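Local coordinates for protein acinetobacter secreted protease CpaA (PDB 6O38) that probably cleaves proteins as a secreted zinc metalloprotease, and is probably exported by type II secretion with the help of its chaperone CpaB, at residues 70-75 against 114-119. Numbering follows the deposited sequence.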
ATOM      1  N   GLU A  70       8.840 -11.953   5.240  1.00 63.77           N
ATOM      2  CA  GLU A  70       8.346 -11.463   6.522  1.00 64.08           C
ATOM      3  C   GLU A  70       7.707 -12.574   7.348  1.00 63.83           C
ATOM      4  O   GLU A  70       7.900 -12.629   8.567  1.00 64.12           O
ATOM      5  CB  GLU A  70       7.355 -10.319   6.305  1.00 64.62           C
ATOM      6  CG  GLU A  70       7.946  -8.942   6.570  1.00 65.51           C
ATOM      7  CD  GLU A  70       6.989  -7.813   6.240  1.00 65.94           C
ATOM      8  OE1 GLU A  70       5.779  -8.078   6.080  1.00 65.93           O
ATOM      9  OE2 GLU A  70       7.451  -6.658   6.137  1.00 66.66           O
ATOM     10  N   VAL A  71       6.943 -13.459   6.712  1.00 63.62           N
ATOM     11  CA  VAL A  71       6.232 -14.527   7.406  1.00 63.63           C
ATOM     12  C   VAL A  71       6.398 -15.818   6.615  1.00 63.68           C
ATOM     13  O   VAL A  71       6.397 -15.806   5.379  1.00 64.09           O
ATOM     14  CB  VAL A  71       4.736 -14.187   7.592  1.00 64.35           C
ATOM     15  CG1 VAL A  71       4.006 -15.321   8.293  1.00 64.67           C
ATOM     16  CG2 VAL A  71       4.567 -12.890   8.372  1.00 64.48           C
ATOM     17  N   LEU A  72       6.552 -16.932   7.329  1.00 63.11           N
ATOM     18  CA  LEU A  72       6.571 -18.258   6.725  1.00 63.66           C
ATOM     19  C   LEU A  72       5.219 -18.927   6.922  1.00 64.75           C
ATOM     20  O   LEU A  72       4.710 -18.991   8.045  1.00 64.43           O
ATOM     21  CB  LEU A  72       7.671 -19.134   7.329  1.00 63.18           C
ATOM     22  CG  LEU A  72       9.119 -18.892   6.903  1.00 62.84           C
ATOM     23  CD1 LEU A  72       9.859 -20.218   6.812  1.00 63.62           C
ATOM     24  CD2 LEU A  72       9.196 -18.129   5.589  1.00 63.10           C
ATOM     25  N   LYS A  73       4.645 -19.429   5.832  1.00 63.40           N
ATOM     26  CA  LYS A  73       3.386 -20.160   5.884  1.00 65.23           C
ATOM     27  C   LYS A  73       3.681 -21.629   6.157  1.00 65.86           C
ATOM     28  O   LYS A  73       4.351 -22.291   5.357  1.00 67.16           O
ATOM     29  CB  LYS A  73       2.609 -19.993   4.579  1.00 68.02           C
ATOM     30  CG  LYS A  73       1.152 -20.428   4.651  1.00 70.33           C
ATOM     31  CD  LYS A  73       0.443 -20.174   3.328  1.00 73.73           C
ATOM     32  CE  LYS A  73      -1.068 -20.304   3.462  1.00 76.27           C
ATOM     33  NZ  LYS A  73      -1.492 -21.683   3.825  1.00 77.54           N
ATOM     34  N   ILE A  74       3.187 -22.134   7.283  1.00 66.68           N
ATOM     35  CA  ILE A  74       3.397 -23.520   7.687  1.00 67.32           C
ATOM     36  C   ILE A  74       2.129 -24.303   7.381  1.00 69.79           C
ATOM     37  O   ILE A  74       1.052 -23.982   7.895  1.00 69.79           O
ATOM     38  CB  ILE A  74       3.764 -23.621   9.176  1.00 65.31           C
ATOM     39  CG1 ILE A  74       5.087 -22.904   9.454  1.00 63.45           C
ATOM     40  CG2 ILE A  74       3.846 -25.075   9.604  1.00 66.31           C
ATOM     41  CD1 ILE A  74       5.521 -22.965  10.902  1.00 62.19           C
ATOM     42  N   ASN A  75       2.256 -25.329   6.546  1.00 69.22           N
ATOM     43  CA  ASN A  75       1.139 -26.181   6.165  1.00 72.44           C
ATOM     44  C   ASN A  75       1.355 -27.595   6.686  1.00 73.44           C
ATOM     45  O   ASN A  75       2.425 -27.946   7.192  1.00 71.98           O
ATOM     46  CB  ASN A  75       0.959 -26.194   4.643  1.00 75.50           C
ATOM     47  CG  ASN A  75       0.650 -24.822   4.079  1.00 75.15           C
ATOM     48  OD1 ASN A  75      -0.474 -24.331   4.189  1.00 76.02           O
ATOM     49  ND2 ASN A  75       1.648 -24.195   3.467  1.00 74.21           N
ATOM     50  N   ALA A 114       7.245 -29.774  -0.906  1.00 70.29           N
ATOM     51  CA  ALA A 114       7.515 -28.910   0.234  1.00 69.50           C
ATOM     52  C   ALA A 114       7.214 -27.457  -0.110  1.00 67.03           C
ATOM     53  O   ALA A 114       7.492 -26.991  -1.219  1.00 65.55           O
ATOM     54  CB  ALA A 114       8.971 -29.057   0.679  1.00 69.66           C
ATOM     55  N   THR A 115       6.626 -26.743   0.854  1.00 69.22           N
ATOM     56  CA  THR A 115       6.261 -25.347   0.633  1.00 67.04           C
ATOM     57  C   THR A 115       7.483 -24.498   0.308  1.00 65.43           C
ATOM     58  O   THR A 115       7.432 -23.635  -0.578  1.00 64.18           O
ATOM     59  CB  THR A 115       5.534 -24.797   1.863  1.00 67.31           C
ATOM     60  OG1 THR A 115       4.272 -25.460   2.009  1.00 68.90           O
ATOM     61  CG2 THR A 115       5.300 -23.299   1.728  1.00 65.24           C
HETATM   62  N   MSE A 116       8.594 -24.735   0.998  1.00 65.06           N
HETATM   63  CA  MSE A 116       9.808 -23.966   0.755  1.00 63.96           C
HETATM   64  C   MSE A 116      10.980 -24.863   0.368  1.00 64.70           C
HETATM   65  O   MSE A 116      11.279 -25.844   1.048  1.00 66.31           O
HETATM   66  CB  MSE A 116      10.167 -23.136   1.987  1.00 66.73           C
HETATM   67  CG  MSE A 116      11.413 -22.290   1.813  1.00 65.87           C
HETATM   68 SE   MSE A 116      11.469 -20.817   3.081  0.33 65.03          SE
HETATM   69  CE  MSE A 116       9.840 -19.908   2.520  1.00 63.76           C
ATOM     70  N   GLN A 117      11.636 -24.516  -0.737  1.00 62.79           N
ATOM     71  CA  GLN A 117      12.773 -25.270  -1.242  1.00 63.40           C
ATOM     72  C   GLN A 117      13.842 -24.295  -1.715  1.00 62.37           C
ATOM     73  O   GLN A 117      13.573 -23.115  -1.951  1.00 61.10           O
ATOM     74  CB  GLN A 117      12.369 -26.206  -2.390  1.00 63.76           C
ATOM     75  CG  GLN A 117      11.242 -27.167  -2.047  1.00 65.12           C
ATOM     76  CD  GLN A 117      10.878 -28.073  -3.205  1.00 66.01           C
ATOM     77  OE1 GLN A 117      11.747 -28.681  -3.830  1.00 66.59           O
ATOM     78  NE2 GLN A 117       9.587 -28.160  -3.503  1.00 66.22           N
ATOM     79  N   LYS A 118      15.066 -24.800  -1.845  1.00 62.34           N
ATOM     80  CA  LYS A 118      16.200 -24.006  -2.294  1.00 61.61           C
ATOM     81  C   LYS A 118      16.823 -24.651  -3.522  1.00 61.82           C
ATOM     82  O   LYS A 118      17.148 -25.842  -3.504  1.00 63.03           O
ATOM     83  CB  LYS A 118      17.249 -23.863  -1.188  1.00 62.21           C
ATOM     84  CG  LYS A 118      18.508 -23.128  -1.622  1.00 61.76           C
ATOM     85  CD  LYS A 118      19.318 -22.659  -0.425  1.00 62.20           C
ATOM     86  CE  LYS A 118      20.709 -23.274  -0.424  1.00 63.23           C
ATOM     87  NZ  LYS A 118      21.732 -22.338   0.118  1.00 63.37           N
ATOM     88  N   VAL A 119      16.988 -23.867  -4.583  1.00 60.71           N
ATOM     89  CA  VAL A 119      17.728 -24.287  -5.767  1.00 60.96           C
ATOM     90  C   VAL A 119      19.089 -23.607  -5.720  1.00 61.29           C
ATOM     91  O   VAL A 119      19.181 -22.376  -5.801  1.00 60.79           O
ATOM     92  CB  VAL A 119      16.973 -23.941  -7.060  1.00 60.16           C
ATOM     93  CG1 VAL A 119      17.824 -24.276  -8.275  1.00 60.32           C
ATOM     94  CG2 VAL A 119      15.652 -24.690  -7.114  1.00 60.08           C
TER
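Two successive StcE-type beta-sandwich domains of CpaA meet where Leu72, on edge strand 71-74, and Asn75, just after it, touch Met116, at the start of strand 116-121, and Thr115, just before it. The two strands share no backbone hydrogen bond; Leu72 and Met116 lie 8.9 Å apart CA to CA, and side chains bridge the gap. In the buried half, Met116, present as selenomethionine, extends from its strand with CG anti to the backbone N (chi1 -179°) and bends at its last torsion, bringing the methyl CE to 3.6 Å from CD2 of Leu72. The other branch of the leucine, CD1, lies 4.1 Å from SE of Met116, the two side chains crossing at roughly a right angle. Tyr80 on strand 79-85 touches both.

The more open half is polar. The end of Lys73 leads away from Thr115, and its NZ donates to a lone pair of Asn75 OD1 at 2.9 Å, in the carbonyl plane; Ser57 OG hydrogen-bonds to both NZ and OD1. These bonds to OD1 help fix the amide rotation, with ND2 turned to Thr115. Asp78 OD2 hydrogen-bonds to Thr115 OG1 and to the backbone N of Asn75, tying the two segments together a second time. Thr115 CG2 rests 3.9 Å from Lys73 O. Asn75 ND2 donates to Thr115 OG1 at 3.3 Å, with the hydroxyl oxygen 20° out of the amide plane.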